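Local coordinates for protein succinate-semialdehyde dehydrogenase (Synechococcus sp., PDB 4ITA) that probably oxidises succinic semialdehyde to succinate, with NADP+ taking up the hydride, at residues M130-P135 with L306-I311; L147-V152 with T446-K451. One frame throughout, in Å; residues are numbered along the deposited sequence.

Interaction 1: residues M130-P135 with L306-I311; sequences MPWNFP and LATEGI. With NDP (NADPH dihydro-nicotinamide-adenine-dinucleotide phosphate), chain C.
Trp132 and Ala307 meet in a CH-pi contact beside bound NADPH, where the loop leaving strand 115-129 of the Rossmann-type cofactor domain faces the start of helix 309-325. CB of Trp132 points toward 306-311, and with chi1 at 50°, CG between the backbone N and the carbonyl carbon, the indole face is brought against Ala307. Along the ring, CD2, CE3, CZ3 and CH2 all lie within 3.8 Å of Ala307 CB, CZ3 closest at 3.3 Å. That methyl stands 3.4 Å from the centroid of the six-membered ring and 16° off its normal, which places it over the face. CZ2 instead meets the isoleucine, 3.7 Å from Ile311 CG1, while Ile311 CD1 lies at the ring edge in its plane. Thr308 CG2 approaches more loosely. Thr308 is also the N-cap: its OG1 accepts from Ile311 N at 3.0 Å and 166°, capping the first turn, from which Ile311 reaches the ring. The same loop grips the cofactor, since Met130 O accepts a 2.8 Å bond from NADPH O3B. CD1, NE1 and CE2 are the indole atoms nearest O2N, a phosphate oxygen of NADPH oblique to the ring, with Trp132 NE1 3.0 Å from it.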
ATOM      1  N   MET A 130      12.438  -4.636 -11.905  1.00  6.15           N
ATOM      2  CA  MET A 130      13.625  -4.877 -11.078  1.00  7.35           C
ATOM      3  C   MET A 130      14.891  -4.251 -11.663  1.00  8.17           C
ATOM      4  O   MET A 130      14.977  -4.023 -12.864  1.00  7.20           O
ATOM      5  CB  MET A 130      13.821  -6.382 -10.872  1.00  8.68           C
ATOM      6  CG  MET A 130      12.732  -7.018  -9.999  1.00  8.23           C
ATOM      7  SD  MET A 130      12.768  -6.561  -8.230  1.00  7.45           S
ATOM      8  CE  MET A 130      11.035  -6.214  -7.919  1.00 10.65           C
ATOM      9  N   PRO A 131      15.885  -3.968 -10.806  1.00  7.48           N
ATOM     10  CA  PRO A 131      17.122  -3.314 -11.245  1.00  9.35           C
ATOM     11  C   PRO A 131      18.296  -4.279 -11.439  1.00  7.81           C
ATOM     12  O   PRO A 131      18.258  -5.425 -10.982  1.00  8.01           O
ATOM     13  CB  PRO A 131      17.422  -2.374 -10.082  1.00  9.43           C
ATOM     14  CG  PRO A 131      17.034  -3.188  -8.905  1.00  9.48           C
ATOM     15  CD  PRO A 131      15.786  -3.974  -9.332  1.00  8.42           C
ATOM     16  N   TRP A 132      19.353  -3.802 -12.095  1.00  7.02           N
ATOM     17  CA  TRP A 132      20.491  -4.659 -12.383  1.00  7.62           C
ATOM     18  C   TRP A 132      21.409  -4.909 -11.186  1.00  6.47           C
ATOM     19  O   TRP A 132      22.271  -5.769 -11.269  1.00  7.55           O
ATOM     20  CB  TRP A 132      21.309  -4.122 -13.573  1.00  7.56           C
ATOM     21  CG  TRP A 132      21.660  -2.663 -13.460  1.00  7.42           C
ATOM     22  CD1 TRP A 132      21.088  -1.635 -14.153  1.00 11.21           C
ATOM     23  CD2 TRP A 132      22.651  -2.065 -12.603  1.00  7.98           C
ATOM     24  NE1 TRP A 132      21.657  -0.443 -13.789  1.00 13.93           N
ATOM     25  CE2 TRP A 132      22.611  -0.677 -12.836  1.00 10.63           C
ATOM     26  CE3 TRP A 132      23.567  -2.568 -11.677  1.00  7.55           C
ATOM     27  CZ2 TRP A 132      23.451   0.218 -12.164  1.00 12.10           C
ATOM     28  CZ3 TRP A 132      24.393  -1.671 -10.997  1.00  7.93           C
ATOM     29  CH2 TRP A 132      24.328  -0.297 -11.248  1.00  9.98           C
ATOM     30  N   ASN A 133      21.258  -4.174 -10.083  1.00  6.94           N
ATOM     31  CA  ASN A 133      22.309  -4.236  -9.058  1.00  7.53           C
ATOM     32  C   ASN A 133      22.375  -5.528  -8.250  1.00  7.43           C
ATOM     33  O   ASN A 133      23.459  -5.960  -7.862  1.00  8.22           O
ATOM     34  CB  ASN A 133      22.352  -2.979  -8.173  1.00  8.79           C
ATOM     35  CG  ASN A 133      21.185  -2.874  -7.228  1.00 10.00           C
ATOM     36  OD1 ASN A 133      20.078  -3.341  -7.511  1.00 10.36           O
ATOM     37  ND2 ASN A 133      21.423  -2.246  -6.081  1.00  9.05           N
ATOM     38  N   PHE A 134      21.223  -6.150  -8.013  1.00  7.12           N
ATOM     39  CA  PHE A 134      21.182  -7.478  -7.404  1.00  7.54           C
ATOM     40  C   PHE A 134      20.230  -8.281  -8.267  1.00  7.58           C
ATOM     41  O   PHE A 134      19.070  -8.489  -7.907  1.00  8.06           O
ATOM     42  CB  PHE A 134      20.709  -7.425  -5.946  1.00  8.54           C
ATOM     43  CG  PHE A 134      21.677  -6.736  -5.022  1.00  9.20           C
ATOM     44  CD1 PHE A 134      21.521  -5.395  -4.704  1.00 11.32           C
ATOM     45  CD2 PHE A 134      22.743  -7.430  -4.475  1.00 10.35           C
ATOM     46  CE1 PHE A 134      22.418  -4.756  -3.848  1.00 11.31           C
ATOM     47  CE2 PHE A 134      23.645  -6.797  -3.616  1.00 11.48           C
ATOM     48  CZ  PHE A 134      23.478  -5.459  -3.308  1.00 11.29           C
ATOM     49  N   PRO A 135      20.717  -8.714  -9.435  1.00  6.95           N
ATOM     50  CA  PRO A 135      19.823  -9.198 -10.491  1.00  7.15           C
ATOM     51  C   PRO A 135      19.154 -10.537 -10.193  1.00  7.25           C
ATOM     52  O   PRO A 135      18.163 -10.857 -10.851  1.00  8.11           O
ATOM     53  CB  PRO A 135      20.744  -9.291 -11.712  1.00  8.99           C
ATOM     54  CG  PRO A 135      22.106  -9.545 -11.127  1.00  8.14           C
ATOM     55  CD  PRO A 135      22.138  -8.777  -9.829  1.00  7.05           C
ATOM     56  N   LEU A 306      31.905  -0.337 -12.514  1.00  8.32           N
ATOM     57  CA  LEU A 306      30.497   0.016 -12.389  1.00  8.86           C
ATOM     58  C   LEU A 306      29.723  -0.654 -13.522  1.00  8.94           C
ATOM     59  O   LEU A 306      30.303  -1.034 -14.541  1.00  9.23           O
ATOM     60  CB  LEU A 306      30.322   1.531 -12.432  1.00  8.58           C
ATOM     61  CG  LEU A 306      31.074   2.277 -11.329  1.00  7.91           C
ATOM     62  CD1 LEU A 306      30.878   3.771 -11.495  1.00 10.84           C
ATOM     63  CD2 LEU A 306      30.613   1.819  -9.946  1.00 12.01           C
ATOM     64  N   ALA A 307      28.415  -0.789 -13.366  1.00  7.70           N
ATOM     65  CA  ALA A 307      27.671  -1.663 -14.272  1.00  8.04           C
ATOM     66  C   ALA A 307      27.498  -1.113 -15.678  1.00  8.97           C
ATOM     67  O   ALA A 307      27.381  -1.884 -16.628  1.00 10.50           O
ATOM     68  CB  ALA A 307      26.329  -2.009 -13.694  1.00  8.98           C
ATOM     69  N   THR A 308      27.430   0.209 -15.815  1.00  8.90           N
ATOM     70  CA  THR A 308      27.137   0.814 -17.115  1.00 10.15           C
ATOM     71  C   THR A 308      27.947   2.080 -17.338  1.00 11.39           C
ATOM     72  O   THR A 308      28.426   2.700 -16.388  1.00 10.80           O
ATOM     73  CB  THR A 308      25.639   1.197 -17.270  1.00 10.68           C
ATOM     74  OG1 THR A 308      25.361   2.373 -16.504  1.00 11.84           O
ATOM     75  CG2 THR A 308      24.701   0.062 -16.841  1.00 13.19           C
ATOM     76  N   GLU A 309      28.089   2.479 -18.597  1.00 11.37           N
ATOM     77  CA  GLU A 309      28.774   3.734 -18.898  1.00 12.11           C
ATOM     78  C   GLU A 309      28.014   4.930 -18.325  1.00 11.61           C
ATOM     79  O   GLU A 309      28.623   5.916 -17.901  1.00 11.50           O
ATOM     80  CB  GLU A 309      28.993   3.895 -20.404  1.00 17.04           C
ATOM     81  CG  GLU A 309      29.841   5.120 -20.774  1.00 18.29           C
ATOM     82  CD  GLU A 309      30.551   4.977 -22.112  1.00 25.08           C
ATOM     83  OE1 GLU A 309      30.383   3.930 -22.771  1.00 32.48           O
ATOM     84  OE2 GLU A 309      31.288   5.908 -22.495  1.00 32.29           O
ATOM     85  N   GLY A 310      26.687   4.831 -18.293  1.00 12.32           N
ATOM     86  CA  GLY A 310      25.852   5.879 -17.736  1.00 11.84           C
ATOM     87  C   GLY A 310      26.103   6.135 -16.263  1.00 11.95           C
ATOM     88  O   GLY A 310      26.181   7.285 -15.831  1.00 12.80           O
ATOM     89  N   ILE A 311      26.221   5.070 -15.480  1.00 11.45           N
ATOM     90  CA  ILE A 311      26.536   5.206 -14.063  1.00 11.29           C
ATOM     91  C   ILE A 311      27.911   5.845 -13.887  1.00 10.42           C
ATOM     92  O   ILE A 311      28.092   6.740 -13.051  1.00 11.04           O
ATOM     93  CB  ILE A 311      26.505   3.842 -13.336  1.00 12.17           C
ATOM     94  CG1 ILE A 311      25.087   3.271 -13.347  1.00 14.14           C
ATOM     95  CG2 ILE A 311      27.009   3.988 -11.907  1.00 14.42           C
ATOM     96  CD1 ILE A 311      24.102   4.097 -12.543  1.00 18.01           C
TER
HETATM   97  PA  NDP C 501      16.388   2.512 -12.820  1.00 11.54           P
HETATM   98  O1A NDP C 501      15.225   3.069 -12.051  1.00 12.90           O
HETATM   99  O2A NDP C 501      16.972   3.293 -13.965  1.00 17.30           O
HETATM  100  O5B NDP C 501      15.971   1.077 -13.394  1.00 10.91           O
HETATM  101  C5B NDP C 501      15.349   0.079 -12.574  1.00  9.11           C
HETATM  102  C4B NDP C 501      14.296  -0.691 -13.365  1.00  9.89           C
HETATM  103  O4B NDP C 501      13.239   0.205 -13.721  1.00  8.49           O
HETATM  104  C3B NDP C 501      14.813  -1.247 -14.687  1.00  8.70           C
HETATM  105  O3B NDP C 501      14.098  -2.453 -14.989  1.00  8.56           O
HETATM  106  C2B NDP C 501      14.422  -0.170 -15.680  1.00  9.36           C
HETATM  107  O2B NDP C 501      14.283  -0.645 -17.012  1.00  9.57           O
HETATM  108  C1B NDP C 501      13.065   0.190 -15.140  1.00  8.49           C
HETATM  109  N9A NDP C 501      12.582   1.532 -15.501  1.00  9.76           N
HETATM  110  C8A NDP C 501      13.285   2.677 -15.607  1.00 11.47           C
HETATM  111  N7A NDP C 501      12.460   3.703 -15.923  1.00 13.11           N
HETATM  112  C5A NDP C 501      11.213   3.210 -15.996  1.00 10.37           C
HETATM  113  C6A NDP C 501       9.867   3.730 -16.285  1.00 12.47           C
HETATM  114  N6A NDP C 501       9.695   5.039 -16.557  1.00 15.31           N
HETATM  115  N1A NDP C 501       8.843   2.857 -16.260  1.00 13.85           N
HETATM  116  C2A NDP C 501       9.004   1.555 -15.984  1.00 14.43           C
HETATM  117  N3A NDP C 501      10.198   1.007 -15.718  1.00 13.42           N
HETATM  118  C4A NDP C 501      11.303   1.781 -15.712  1.00 10.27           C
HETATM  119  O3  NDP C 501      17.481   2.177 -11.664  1.00 16.81           O
HETATM  120  PN  NDP C 501      19.105   2.202 -11.619  1.00 16.05           P
HETATM  121  O1N NDP C 501      19.665   3.406 -12.343  1.00 19.23           O
HETATM  122  O2N NDP C 501      19.580   0.816 -11.957  1.00 19.31           O
HETATM  123  O5D NDP C 501      19.350   2.440 -10.046  1.00 16.39           O
HETATM  124  C5D NDP C 501      18.976   1.447  -9.100  1.00 14.54           C
HETATM  125  C4D NDP C 501      18.178   2.087  -7.978  1.00 12.99           C
HETATM  126  O4D NDP C 501      17.464   1.074  -7.253  1.00 13.19           O
HETATM  127  C3D NDP C 501      19.048   2.795  -6.958  1.00 12.30           C
HETATM  128  O3D NDP C 501      18.454   4.042  -6.584  1.00 12.33           O
HETATM  129  C2D NDP C 501      19.066   1.789  -5.824  1.00 11.87           C
HETATM  130  O2D NDP C 501      19.390   2.429  -4.589  1.00 12.79           O
HETATM  131  C1D NDP C 501      17.642   1.271  -5.848  1.00 10.56           C
HETATM  132  N1N NDP C 501      17.554   0.006  -5.106  1.00 12.20           N
HETATM  133  C2N NDP C 501      16.569  -0.187  -4.211  1.00 12.43           C
HETATM  134  C3N NDP C 501      16.727  -1.130  -3.197  1.00 13.68           C
HETATM  135  C7N NDP C 501      15.639  -1.397  -2.199  1.00 12.43           C
HETATM  136  O7N NDP C 501      15.359  -2.566  -1.942  1.00 12.47           O
HETATM  137  N7N NDP C 501      15.011  -0.379  -1.616  1.00 12.10           N
HETATM  138  C4N NDP C 501      18.011  -1.912  -3.056  1.00 14.91           C
HETATM  139  C5N NDP C 501      18.711  -1.939  -4.335  1.00 15.91           C
HETATM  140  C6N NDP C 501      18.455  -0.977  -5.307  1.00 14.56           C
HETATM  141  P2B NDP C 501      15.427  -0.407 -18.115  1.00  8.47           P
HETATM  142  O1X NDP C 501      14.828  -1.053 -19.331  1.00  9.39           O
HETATM  143  O2X NDP C 501      15.588   1.088 -18.260  1.00 10.84           O
HETATM  144  O3X NDP C 501      16.677  -1.094 -17.653  1.00  9.39           O

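Interaction 2: residues L147-V152 with T446-K451; sequences LMAGNV and TFVNAK. With EDO (1,2-ethanediol), chain F; EDO (1,2-ethanediol), chain B; EDO (1,2-ethanediol), chain S.
This is a small, buried contact, one hydrogen bond beside a patch of apolar packing, between the turn ending helix 137-149 and the residues leading into strand 448-455. The bond is nearly straight: Asn151 ND2 donates to Phe447 O at 2.9 Å with an angle of 175°, and the oxygen lies in the asparagine amide plane. CG of Asn151 is anti to the carbonyl carbon, chi1 -76°, which carries the amide across to Phe447 O. ND2 also donates to O1 of an ethanediol molecule, probably from the crystallisation liquor, at 3.0 Å; O2 of this diol accepts from Phe447 N at 2.7 Å, so the small molecule bridges the two segments. The other amide atom, OD1, accepts from Gly124 N, which fixes the rotation of the group and links strand 115-129 to the same side chain. With a leucine in place of Asn151, Phe447 O would probably lose its donor and Gly124 N its acceptor. Apolar support comes from Ala149 CB, 4.0 Å from Val448 CG1. Beyond the contact, Asn449 and Lys451 bond to the second subunit. Gly150, with a positive phi of 95° and two bonds back into the last turn, one of them from its N to Leu147 O at 3.2 Å, closes the helix in a Schellman motif within the beta-alpha-beta crossover that joins parallel strands 115-129 and 152-156, as in a Rossmann fold.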
ATOM      1  N   LEU A 147       4.952 -16.511  -5.237  1.00  7.44           N
ATOM      2  CA  LEU A 147       4.622 -17.857  -5.677  1.00  7.46           C
ATOM      3  C   LEU A 147       4.067 -18.690  -4.524  1.00  6.69           C
ATOM      4  O   LEU A 147       3.159 -19.510  -4.724  1.00  8.55           O
ATOM      5  CB  LEU A 147       5.831 -18.532  -6.334  1.00  8.75           C
ATOM      6  CG  LEU A 147       6.387 -17.774  -7.558  1.00 17.07           C
ATOM      7  CD1 LEU A 147       7.252 -18.646  -8.472  1.00 12.66           C
ATOM      8  CD2 LEU A 147       5.320 -17.024  -8.373  1.00 16.32           C
ATOM      9  N   MET A 148       4.588 -18.498  -3.315  1.00  6.82           N
ATOM     10  CA  MET A 148       4.046 -19.240  -2.182  1.00  7.00           C
ATOM     11  C   MET A 148       2.601 -18.827  -1.899  1.00  7.39           C
ATOM     12  O   MET A 148       1.786 -19.651  -1.478  1.00  7.03           O
ATOM     13  CB  MET A 148       4.915 -19.061  -0.940  1.00  7.54           C
ATOM     14  CG  MET A 148       4.619 -20.080   0.158  1.00  7.54           C
ATOM     15  SD  MET A 148       4.816 -21.859  -0.237  1.00  6.20           S
ATOM     16  CE  MET A 148       4.561 -22.506   1.433  1.00  8.27           C
ATOM     17  N   ALA A 149       2.287 -17.558  -2.148  1.00  6.67           N
ATOM     18  CA  ALA A 149       0.950 -17.027  -1.893  1.00  6.71           C
ATOM     19  C   ALA A 149      -0.069 -17.430  -2.949  1.00  6.48           C
ATOM     20  O   ALA A 149      -1.267 -17.260  -2.736  1.00  7.91           O
ATOM     21  CB  ALA A 149       0.999 -15.506  -1.782  1.00  7.29           C
ATOM     22  N   GLY A 150       0.396 -17.932  -4.092  1.00  6.41           N
ATOM     23  CA  GLY A 150      -0.500 -18.326  -5.166  1.00  6.70           C
ATOM     24  C   GLY A 150      -0.728 -17.264  -6.229  1.00  5.59           C
ATOM     25  O   GLY A 150      -1.575 -17.455  -7.102  1.00  7.16           O
ATOM     26  N   ASN A 151      -0.009 -16.146  -6.150  1.00  5.68           N
ATOM     27  CA  ASN A 151       0.022 -15.191  -7.251  1.00  5.25           C
ATOM     28  C   ASN A 151       0.826 -15.761  -8.415  1.00  5.82           C
ATOM     29  O   ASN A 151       1.595 -16.712  -8.252  1.00  6.66           O
ATOM     30  CB  ASN A 151       0.691 -13.885  -6.813  1.00  7.20           C
ATOM     31  CG  ASN A 151      -0.196 -13.008  -5.938  1.00  7.25           C
ATOM     32  OD1 ASN A 151      -1.414 -12.951  -6.105  1.00  6.55           O
ATOM     33  ND2 ASN A 151       0.428 -12.285  -5.015  1.00 10.31           N
ATOM     34  N   VAL A 152       0.643 -15.182  -9.598  1.00  5.93           N
ATOM     35  CA  VAL A 152       1.596 -15.406 -10.678  1.00  6.83           C
ATOM     36  C   VAL A 152       2.301 -14.080 -10.954  1.00  6.67           C
ATOM     37  O   VAL A 152       1.843 -13.015 -10.511  1.00  6.56           O
ATOM     38  CB  VAL A 152       0.949 -15.989 -11.949  1.00  6.25           C
ATOM     39  CG1 VAL A 152       0.252 -17.299 -11.625  1.00  7.11           C
ATOM     40  CG2 VAL A 152      -0.018 -14.995 -12.583  1.00  8.23           C
ATOM     41  N   THR A 446       1.699  -8.449   1.392  1.00  9.43           N
ATOM     42  CA  THR A 446       1.508  -7.224   0.612  1.00  9.99           C
ATOM     43  C   THR A 446       0.492  -7.362  -0.512  1.00  9.58           C
ATOM     44  O   THR A 446      -0.412  -6.537  -0.656  1.00 14.02           O
ATOM     45  CB  THR A 446       2.828  -6.738   0.023  1.00 12.04           C
ATOM     46  OG1 THR A 446       3.744  -6.471   1.095  1.00 15.40           O
ATOM     47  CG2 THR A 446       2.610  -5.460  -0.776  1.00 13.96           C
ATOM     48  N   PHE A 447       0.634  -8.417  -1.302  1.00  8.07           N
ATOM     49  CA  PHE A 447      -0.176  -8.565  -2.504  1.00  7.38           C
ATOM     50  C   PHE A 447      -1.133  -9.745  -2.414  1.00  7.97           C
ATOM     51  O   PHE A 447      -1.196 -10.593  -3.298  1.00  7.86           O
ATOM     52  CB  PHE A 447       0.718  -8.649  -3.744  1.00  8.60           C
ATOM     53  CG  PHE A 447       1.497  -7.385  -4.006  1.00  8.49           C
ATOM     54  CD1 PHE A 447       0.838  -6.192  -4.246  1.00  8.85           C
ATOM     55  CD2 PHE A 447       2.884  -7.392  -3.977  1.00 11.72           C
ATOM     56  CE1 PHE A 447       1.549  -5.020  -4.484  1.00  8.32           C
ATOM     57  CE2 PHE A 447       3.602  -6.230  -4.211  1.00 11.20           C
ATOM     58  CZ  PHE A 447       2.933  -5.043  -4.463  1.00 10.39           C
ATOM     59  N   VAL A 448      -1.880  -9.781  -1.319  1.00  8.64           N
ATOM     60  CA  VAL A 448      -2.969 -10.731  -1.164  1.00  7.30           C
ATOM     61  C   VAL A 448      -4.228  -9.967  -0.817  1.00  6.74           C
ATOM     62  O   VAL A 448      -4.165  -8.831  -0.327  1.00  9.12           O
ATOM     63  CB  VAL A 448      -2.695 -11.779  -0.057  1.00  7.08           C
ATOM     64  CG1 VAL A 448      -1.511 -12.662  -0.426  1.00  9.27           C
ATOM     65  CG2 VAL A 448      -2.447 -11.095   1.280  1.00 10.67           C
ATOM     66  N   ASN A 449      -5.366 -10.586  -1.111  1.00  6.78           N
ATOM     67  CA  ASN A 449      -6.661 -10.157  -0.620  1.00  7.07           C
ATOM     68  C   ASN A 449      -6.813 -10.667   0.804  1.00  6.60           C
ATOM     69  O   ASN A 449      -6.953 -11.871   1.019  1.00  7.05           O
ATOM     70  CB  ASN A 449      -7.768 -10.735  -1.513  1.00  7.00           C
ATOM     71  CG  ASN A 449      -9.170 -10.461  -0.982  1.00  6.87           C
ATOM     72  OD1 ASN A 449      -9.358  -9.654  -0.077  1.00  8.59           O
ATOM     73  ND2 ASN A 449     -10.161 -11.123  -1.562  1.00  8.37           N
ATOM     74  N   ALA A 450      -6.762  -9.756   1.774  1.00  6.64           N
ATOM     75  CA  ALA A 450      -7.142 -10.085   3.143  1.00  6.62           C
ATOM     76  C   ALA A 450      -8.665 -10.026   3.170  1.00  6.52           C
ATOM     77  O   ALA A 450      -9.260  -8.942   3.210  1.00  8.29           O
ATOM     78  CB  ALA A 450      -6.530  -9.110   4.135  1.00  8.41           C
ATOM     79  N   LYS A 451      -9.277 -11.201   3.081  1.00  7.09           N
ATOM     80  CA  LYS A 451     -10.723 -11.336   2.959  1.00  6.17           C
ATOM     81  C   LYS A 451     -11.334 -11.563   4.333  1.00  6.54           C
ATOM     82  O   LYS A 451     -11.033 -12.554   4.991  1.00  6.53           O
ATOM     83  CB  LYS A 451     -11.067 -12.498   2.002  1.00  7.12           C
ATOM     84  CG  LYS A 451     -12.564 -12.812   1.916  1.00  6.87           C
ATOM     85  CD  LYS A 451     -12.882 -14.044   1.056  1.00  8.13           C
ATOM     86  CE  LYS A 451     -12.894 -13.723  -0.432  1.00  7.57           C
ATOM     87  NZ  LYS A 451     -13.035 -14.952  -1.270  1.00  8.38           N
TER
HETATM   88  C1  EDO F 504       2.991 -12.124  -2.422  1.00 10.49           C
HETATM   89  O1  EDO F 504       3.055 -11.475  -3.709  1.00 11.39           O
HETATM   90  C2  EDO F 504       2.032 -11.401  -1.489  1.00  9.57           C
HETATM   91  O2  EDO F 504       2.674 -10.176  -1.106  1.00 13.60           O
HETATM   92  C1  EDO B 519     -11.081  -7.486   5.058  1.00 12.10           C
HETATM   93  O1  EDO B 519      -9.667  -7.617   5.183  1.00 23.85           O
HETATM   94  C2  EDO B 519     -11.612  -6.647   3.909  1.00 16.23           C
HETATM   95  O2  EDO B 519     -12.987  -6.317   4.062  1.00 15.31           O
HETATM   96  C1  EDO S 517      -4.491 -19.677  -3.152  1.00 19.10           C
HETATM   97  O1  EDO S 517      -5.911 -19.532  -3.339  1.00 22.71           O
HETATM   98  C2  EDO S 517      -4.091 -19.825  -1.687  1.00 15.37           C
HETATM   99  O2  EDO S 517      -2.913 -19.056  -1.385  1.00 18.56           O

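In the fold
Along the chain the segments alternate: 130-135 and 147-152 come first, then 306-311, then 446-451, so the two contacts cross in sequence. Their centres are 29 Å apart, on opposite sides of the chain's centre, and their nearest atoms are about 8 Å apart. Helix 137-149 connects them, since residues 130-135 precede its start and residues 147-152 include its end; strand 115-129 feeds the loop of interaction 1 and pairs with strands 152-156 and 448-455, parts of which lie in the segments of interaction 2. Interaction 1 therefore ties the cofactor side of this crossover to helix 309-325, whereas interaction 2 ties its far end to strand 448-455, which reaches the second subunit.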